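Local coordinates for protein p24: plant transcriptional regulator PBF-2 (Solanum tuberosum, PDB 1L3A) that binds single-stranded DNA as a homotetramer and activates transcription of the pathogenesis-related gene PR-10a upon elicitation, at residues T102-G105 / S106-L110; I166-K170 / A171-V175; N181-M184 / P185-G189. One frame throughout, in Å; residues are numbered along the deposited sequence.

Contact 1 of 3, residues T102-G105 / S106-L110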
loop_
_atom_site.group_PDB
_atom_site.type_symbol
_atom_site.label_atom_id
_atom_site.label_comp_id
_atom_site.label_asym_id
_atom_site.label_seq_id
_atom_site.Cartn_x
_atom_site.Cartn_y
_atom_site.Cartn_z
ATOM N N THR C 102 8.385 -12.736 -8.060
ATOM C CA THR C 102 8.357 -13.714 -6.979
ATOM C C THR C 102 9.543 -13.518 -6.040
ATOM O O THR C 102 9.416 -13.653 -4.821
ATOM C CB THR C 102 8.365 -15.161 -7.530
ATOM O OG1 THR C 102 7.161 -15.393 -8.272
ATOM C CG2 THR C 102 8.431 -16.161 -6.400
ATOM N N GLU C 103 10.693 -13.199 -6.621
ATOM C CA GLU C 103 11.896 -12.950 -5.850
ATOM C C GLU C 103 11.702 -11.662 -5.046
ATOM O O GLU C 103 12.152 -11.562 -3.903
ATOM C CB GLU C 103 13.097 -12.839 -6.792
ATOM C CG GLU C 103 13.364 -14.144 -7.531
ATOM C CD GLU C 103 14.443 -14.032 -8.588
ATOM O OE1 GLU C 103 14.218 -13.355 -9.618
ATOM O OE2 GLU C 103 15.520 -14.628 -8.388
ATOM N N ILE C 104 11.026 -10.677 -5.640
ATOM C CA ILE C 104 10.767 -9.426 -4.936
ATOM C C ILE C 104 9.856 -9.769 -3.759
ATOM O O ILE C 104 9.882 -9.101 -2.719
ATOM C CB ILE C 104 10.073 -8.396 -5.844
ATOM C CG1 ILE C 104 11.072 -7.858 -6.860
ATOM C CG2 ILE C 104 9.464 -7.266 -5.003
ATOM C CD1 ILE C 104 10.439 -7.007 -7.917
ATOM N N GLY C 105 9.066 -10.828 -3.928
ATOM C CA GLY C 105 8.176 -11.267 -2.866
ATOM C C GLY C 105 8.958 -11.751 -1.658
ATOM O O GLY C 105 8.558 -11.536 -0.513
ATOM N N SER C 106 10.085 -12.407 -1.906
ATOM C CA SER C 106 10.917 -12.902 -0.815
ATOM C C SER C 106 11.578 -11.778 -0.021
ATOM O O SER C 106 11.814 -11.918 1.180
ATOM C CB SER C 106 11.999 -13.840 -1.345
ATOM O OG SER C 106 11.437 -15.091 -1.672
ATOM N N ILE C 107 11.874 -10.671 -0.695
ATOM C CA ILE C 107 12.513 -9.533 -0.053
ATOM C C ILE C 107 11.559 -8.802 0.889
ATOM O O ILE C 107 11.878 -8.587 2.056
ATOM C CB ILE C 107 13.038 -8.521 -1.105
ATOM C CG1 ILE C 107 14.060 -9.200 -2.018
ATOM C CG2 ILE C 107 13.659 -7.302 -0.414
ATOM C CD1 ILE C 107 15.302 -9.665 -1.310
ATOM N N ILE C 108 10.391 -8.421 0.387
ATOM C CA ILE C 108 9.421 -7.686 1.199
ATOM C C ILE C 108 8.828 -8.481 2.365
ATOM O O ILE C 108 8.252 -7.899 3.288
ATOM C CB ILE C 108 8.252 -7.143 0.331
ATOM C CG1 ILE C 108 7.519 -8.297 -0.336
ATOM C CG2 ILE C 108 8.777 -6.204 -0.741
ATOM C CD1 ILE C 108 6.316 -7.863 -1.146
ATOM N N SER C 109 8.950 -9.803 2.331
ATOM C CA SER C 109 8.409 -10.600 3.427
ATOM C C SER C 109 9.509 -11.130 4.350
ATOM O O SER C 109 9.259 -12.019 5.160
ATOM C CB SER C 109 7.550 -11.768 2.900
ATOM O OG SER C 109 8.296 -12.705 2.151
ATOM N N LEU C 110 10.720 -10.587 4.217
ATOM C CA LEU C 110 11.852 -11.003 5.047
ATOM C C LEU C 110 11.777 -10.418 6.453
ATOM O O LEU C 110 11.621 -9.208 6.625
ATOM C CB LEU C 110 13.181 -10.561 4.435
ATOM C CG LEU C 110 14.085 -11.480 3.602
ATOM C CD1 LEU C 110 15.429 -10.784 3.468
ATOM C CD2 LEU C 110 14.282 -12.837 4.252
HETATM O O HOH W 1 10.739 -16.585 -4.049
#
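G105 O takes two bonds from S109, one from its hydroxyl and one from its amide. S109 OG donates to G105 O over 2.9 Å, tilted 22° from the carbonyl plane, while the bond from S109 N is weak. The hydroxyl reaches back one turn because OG stands between the backbone N and the carbonyl carbon (chi1 64°). The same carbonyl is flanked by a branch of I108, whose CG1 lies 3.4 Å from G105 O. One residue earlier, I108 N gives I104 O a nearly straight bond of 3.2 Å, with an N-H...O angle of 175°. This is the last part of helix 101-108; in the Whirly family fold this short helix connects the two four-stranded antiparallel sheets, between strand 88-99 of the first and strand 116-120 of the second. Further back, S106 N bonds to T102 O near the helix start, and a water donates weakly to T102 O while it also hydrogen-bonds S106 OG at 2.9 Å, bridging the side chain to the backbone one turn before it. On the apolar side, I104 CG2 and I108 CG2 meet loosely at 4.4 Å; I104 also packs on F180, M184 and L187 of helix 170-188, and I108 on F180. S106 and I107 rest on F118 of strand 116-120. The second subunit adds Y42, whose OH hydrogen-bonds T102 OG1.

Contact 2 of 3, residues I166-K170 / A171-V175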
loop_
_atom_site.group_PDB
_atom_site.type_symbol
_atom_site.label_atom_id
_atom_site.label_comp_id
_atom_site.label_asym_id
_atom_site.label_seq_id
_atom_site.Cartn_x
_atom_site.Cartn_y
_atom_site.Cartn_z
ATOM N N ILE C 166 27.610 -6.046 0.366
ATOM C CA ILE C 166 27.177 -4.705 0.742
ATOM C C ILE C 166 26.141 -4.754 1.867
ATOM O O ILE C 166 25.137 -5.456 1.774
ATOM C CB ILE C 166 26.615 -3.905 -0.486
ATOM C CG1 ILE C 166 26.535 -2.419 -0.133
ATOM C CG2 ILE C 166 25.220 -4.395 -0.874
ATOM C CD1 ILE C 166 26.117 -1.542 -1.283
ATOM N N PRO C 167 26.392 -4.022 2.965
ATOM C CA PRO C 167 25.446 -4.016 4.087
ATOM C C PRO C 167 24.294 -3.033 3.822
ATOM O O PRO C 167 24.498 -1.953 3.265
ATOM C CB PRO C 167 26.315 -3.574 5.263
ATOM C CG PRO C 167 27.220 -2.536 4.597
ATOM C CD PRO C 167 27.596 -3.227 3.284
ATOM N N VAL C 168 23.089 -3.415 4.221
ATOM C CA VAL C 168 21.914 -2.568 4.030
ATOM C C VAL C 168 21.275 -2.329 5.394
ATOM O O VAL C 168 20.806 -3.264 6.032
ATOM C CB VAL C 168 20.894 -3.251 3.090
ATOM C CG1 VAL C 168 19.681 -2.358 2.905
ATOM C CG2 VAL C 168 21.558 -3.552 1.734
ATOM N N THR C 169 21.270 -1.083 5.851
ATOM C CA THR C 169 20.691 -0.784 7.157
ATOM C C THR C 169 19.194 -1.071 7.168
ATOM O O THR C 169 18.565 -1.213 6.118
ATOM C CB THR C 169 20.892 0.687 7.539
ATOM O OG1 THR C 169 20.104 1.511 6.669
ATOM C CG2 THR C 169 22.370 1.076 7.392
ATOM N N LYS C 170 18.633 -1.168 8.362
ATOM C CA LYS C 170 17.218 -1.422 8.495
ATOM C C LYS C 170 16.452 -0.327 7.734
ATOM O O LYS C 170 15.455 -0.608 7.072
ATOM C CB LYS C 170 16.829 -1.409 9.975
ATOM C CG LYS C 170 15.341 -1.605 10.231
ATOM C CD LYS C 170 14.986 -1.345 11.687
ATOM C CE LYS C 170 13.539 -1.736 11.976
ATOM N NZ LYS C 170 13.150 -1.466 13.401
ATOM N N ALA C 171 16.935 0.910 7.822
ATOM C CA ALA C 171 16.283 2.040 7.167
ATOM C C ALA C 171 16.261 1.898 5.643
ATOM O O ALA C 171 15.231 2.136 5.014
ATOM C CB ALA C 171 16.983 3.344 7.555
ATOM N N GLU C 172 17.399 1.525 5.062
ATOM C CA GLU C 172 17.512 1.359 3.621
ATOM C C GLU C 172 16.663 0.203 3.143
ATOM O O GLU C 172 16.135 0.234 2.042
ATOM C CB GLU C 172 18.972 1.130 3.231
ATOM C CG GLU C 172 19.861 2.282 3.648
ATOM C CD GLU C 172 21.345 1.962 3.593
ATOM O OE1 GLU C 172 21.737 0.826 3.948
ATOM O OE2 GLU C 172 22.122 2.863 3.219
ATOM N N PHE C 173 16.524 -0.818 3.973
ATOM C CA PHE C 173 15.712 -1.963 3.604
ATOM C C PHE C 173 14.223 -1.578 3.507
ATOM O O PHE C 173 13.489 -2.096 2.663
ATOM C CB PHE C 173 15.887 -3.066 4.638
ATOM C CG PHE C 173 15.566 -4.420 4.123
ATOM C CD1 PHE C 173 16.447 -5.078 3.270
ATOM C CD2 PHE C 173 14.379 -5.043 4.487
ATOM C CE1 PHE C 173 16.153 -6.356 2.782
ATOM C CE2 PHE C 173 14.066 -6.314 4.010
ATOM C CZ PHE C 173 14.956 -6.975 3.154
ATOM N N ALA C 174 13.790 -0.674 4.382
ATOM C CA ALA C 174 12.403 -0.218 4.391
ATOM C C ALA C 174 12.113 0.577 3.119
ATOM O O ALA C 174 10.996 0.550 2.612
ATOM C CB ALA C 174 12.136 0.643 5.622
ATOM N N VAL C 175 13.112 1.295 2.608
ATOM C CA VAL C 175 12.904 2.048 1.377
ATOM C C VAL C 175 12.656 1.054 0.228
ATOM O O VAL C 175 11.755 1.253 -0.586
ATOM C CB VAL C 175 14.108 2.929 1.039
ATOM C CG1 VAL C 175 13.883 3.607 -0.295
ATOM C CG2 VAL C 175 14.304 3.978 2.129
#
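A capping box formed by T169 and E172 starts helix 170-188 where strand 161-169 of the second antiparallel sheet ends. T169 is the N-cap: a chi1 of 68° turns its OG1 to the first helical turn, where it receives the amide of E172 at 3.1 Å with an N-H...O angle of 164°. In return, T169 N donates to E172 OE1 over 2.7 Å; the carboxylate oxygen is met on its anti side, with the donor 25° out of the carboxylate plane. E172 reaches back toward the strand, and its CG passes 3.1 Å from T169 OG1, so the two side chains lie close against each other as they cross. K46 of the same chain forms a salt bridge with E172 OE1, which thus serves both the strand end and a basic residue of the region required for single-stranded DNA binding. Regular helical bonding then takes over, with F173 N to T169 O at 3.0 Å and A174 N to K170 O. K170 carries its NZ to S109 O of the third subunit, on which A171 packs against S106. V168 meets the first turn through one methyl: CG1, placed anti to the backbone N, lies 3.6 Å from E172 CB and at the edge of the F173 ring, near its plane.

Contact 3 of 3, residues N181-M184 / P185-G189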
loop_
_atom_site.group_PDB
_atom_site.type_symbol
_atom_site.label_atom_id
_atom_site.label_comp_id
_atom_site.label_asym_id
_atom_site.label_seq_id
_atom_site.Cartn_x
_atom_site.Cartn_y
_atom_site.Cartn_z
ATOM N N ASN C 181 6.835 -2.622 -3.012
ATOM C CA ASN C 181 5.399 -2.799 -2.842
ATOM C C ASN C 181 4.666 -1.926 -3.848
ATOM O O ASN C 181 3.614 -2.299 -4.369
ATOM C CB ASN C 181 4.967 -2.413 -1.423
ATOM C CG ASN C 181 4.826 -3.612 -0.517
ATOM O OD1 ASN C 181 4.200 -4.606 -0.892
ATOM N ND2 ASN C 181 5.391 -3.525 0.686
ATOM N N PHE C 182 5.239 -0.759 -4.111
ATOM C CA PHE C 182 4.669 0.167 -5.068
ATOM C C PHE C 182 4.732 -0.345 -6.513
ATOM O O PHE C 182 3.736 -0.265 -7.235
ATOM C CB PHE C 182 5.396 1.505 -4.980
ATOM C CG PHE C 182 5.097 2.421 -6.119
ATOM C CD1 PHE C 182 3.938 3.189 -6.120
ATOM C CD2 PHE C 182 5.945 2.482 -7.213
ATOM C CE1 PHE C 182 3.633 3.999 -7.194
ATOM C CE2 PHE C 182 5.652 3.295 -8.309
ATOM C CZ PHE C 182 4.503 4.054 -8.311
ATOM N N VAL C 183 5.891 -0.860 -6.938
ATOM C CA VAL C 183 6.017 -1.323 -8.325
ATOM C C VAL C 183 5.455 -2.689 -8.657
ATOM O O VAL C 183 5.241 -2.981 -9.823
ATOM C CB VAL C 183 7.487 -1.356 -8.853
ATOM C CG1 VAL C 183 8.002 0.024 -9.054
ATOM C CG2 VAL C 183 8.357 -2.183 -7.939
ATOM N N MET C 184 5.241 -3.532 -7.655
ATOM C CA MET C 184 4.724 -4.861 -7.924
ATOM C C MET C 184 3.536 -4.822 -8.894
ATOM O O MET C 184 3.590 -5.440 -9.956
ATOM C CB MET C 184 4.321 -5.556 -6.629
ATOM C CG MET C 184 3.938 -7.018 -6.819
ATOM S SD MET C 184 5.381 -8.011 -7.274
ATOM C CE MET C 184 6.192 -8.156 -5.643
ATOM N N PRO C 185 2.455 -4.100 -8.550
ATOM C CA PRO C 185 1.317 -4.066 -9.480
ATOM C C PRO C 185 1.650 -3.638 -10.905
ATOM O O PRO C 185 1.141 -4.218 -11.871
ATOM C CB PRO C 185 0.305 -3.137 -8.787
ATOM C CG PRO C 185 1.110 -2.397 -7.745
ATOM C CD PRO C 185 2.113 -3.433 -7.283
ATOM N N TYR C 186 2.515 -2.640 -11.042
ATOM C CA TYR C 186 2.906 -2.181 -12.363
ATOM C C TYR C 186 3.701 -3.241 -13.105
ATOM O O TYR C 186 3.620 -3.324 -14.333
ATOM C CB TYR C 186 3.725 -0.885 -12.279
ATOM C CG TYR C 186 2.953 0.252 -11.673
ATOM C CD1 TYR C 186 2.922 0.442 -10.298
ATOM C CD2 TYR C 186 2.190 1.105 -12.473
ATOM C CE1 TYR C 186 2.137 1.457 -9.718
ATOM C CE2 TYR C 186 1.409 2.120 -11.914
ATOM C CZ TYR C 186 1.381 2.286 -10.530
ATOM O OH TYR C 186 0.558 3.236 -9.961
ATOM N N LEU C 187 4.475 -4.041 -12.370
ATOM C CA LEU C 187 5.264 -5.098 -12.993
ATOM C C LEU C 187 4.335 -6.232 -13.439
ATOM O O LEU C 187 4.680 -7.024 -14.300
ATOM C CB LEU C 187 6.301 -5.668 -12.018
ATOM C CG LEU C 187 7.361 -4.773 -11.381
ATOM C CD1 LEU C 187 8.331 -5.675 -10.588
ATOM C CD2 LEU C 187 8.113 -3.975 -12.426
ATOM N N LEU C 188 3.160 -6.313 -12.831
ATOM C CA LEU C 188 2.193 -7.346 -13.186
ATOM C C LEU C 188 1.223 -6.808 -14.252
ATOM O O LEU C 188 0.444 -7.560 -14.841
ATOM C CB LEU C 188 1.429 -7.787 -11.924
ATOM C CG LEU C 188 2.250 -8.535 -10.854
ATOM C CD1 LEU C 188 1.441 -8.682 -9.566
ATOM C CD2 LEU C 188 2.635 -9.905 -11.388
ATOM N N GLY C 189 1.284 -5.501 -14.483
ATOM C CA GLY C 189 0.419 -4.869 -15.463
ATOM C C GLY C 189 -0.979 -4.567 -14.957
ATOM O O GLY C 189 -1.855 -4.189 -15.729
#
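F182 and Y186, one turn apart near the end of helix 170-188, meet obliquely: their planes differ by 33° and their centroids are 5.1 Å apart. Y186 CE1 lies over one face of the F182 ring, offset toward its rim and 3.8 Å from F182 CZ, while the tyrosine ring turns its edge to the backbone, with F182 O in its plane and 3.2 Å from Y186 CD1. The aliphatic contacts follow the same spacing. L187 CG comes within 4.3 Å of V183 CB, and M184 leaves with CG anti to its N (chi1 -173°), which lays CG beside L188 CD1 at 4.1 Å. M184 also packs on V101 of helix 101-108.

Among the polar contacts, L187 N donates to V183 O over 2.9 Å, nearly along the C=O axis, and both L187 N and L188 N give weak bonds to M184 O. P185 has no hydrogen to give, so the helix kinks there, and its CD sits 3.5 Å from N181 O; separately, P185 CG lies 3.4 Å from F182 O. The helix ends in a Schellman motif with G189, at positive phi (81°), as its C-prime residue; W190 N bonds to P185 O, and G189 N weakly to Y186 O.

F182 of the second subunit packs on P185, and F182 itself on P185 of the third. The proline thus removes the N-H donor that N181 O would otherwise meet one turn on, and its CD takes that place; at the kink the F182 carbonyl is approached by carbons of P185 and Y186.

In the fold
Along the chain the order is contact 1, contact 2, contact 3. Contact 1 covers most of helix 101-108 and the residues just after it, in the connection between the two antiparallel sheets; contacts 2 and 3 belong to the beginning and end of helix 170-188, which follows the last strand of the second sheet. Contact 1 lies about 14 Å from contact 2 and 13 Å from contact 3, centre to centre, and touches both: L110 CD1 meets F173 CZ at 3.9 Å, and I108 CD1 packs 3.9 Å from N181 OD1. Contacts 2 and 3, with centres about 21 Å apart, do not touch. Contacts 1 and 3 reach the second subunit, and contacts 2 and 3 the third; the two touching helices thus both lie at subunit interfaces of the homotetramer.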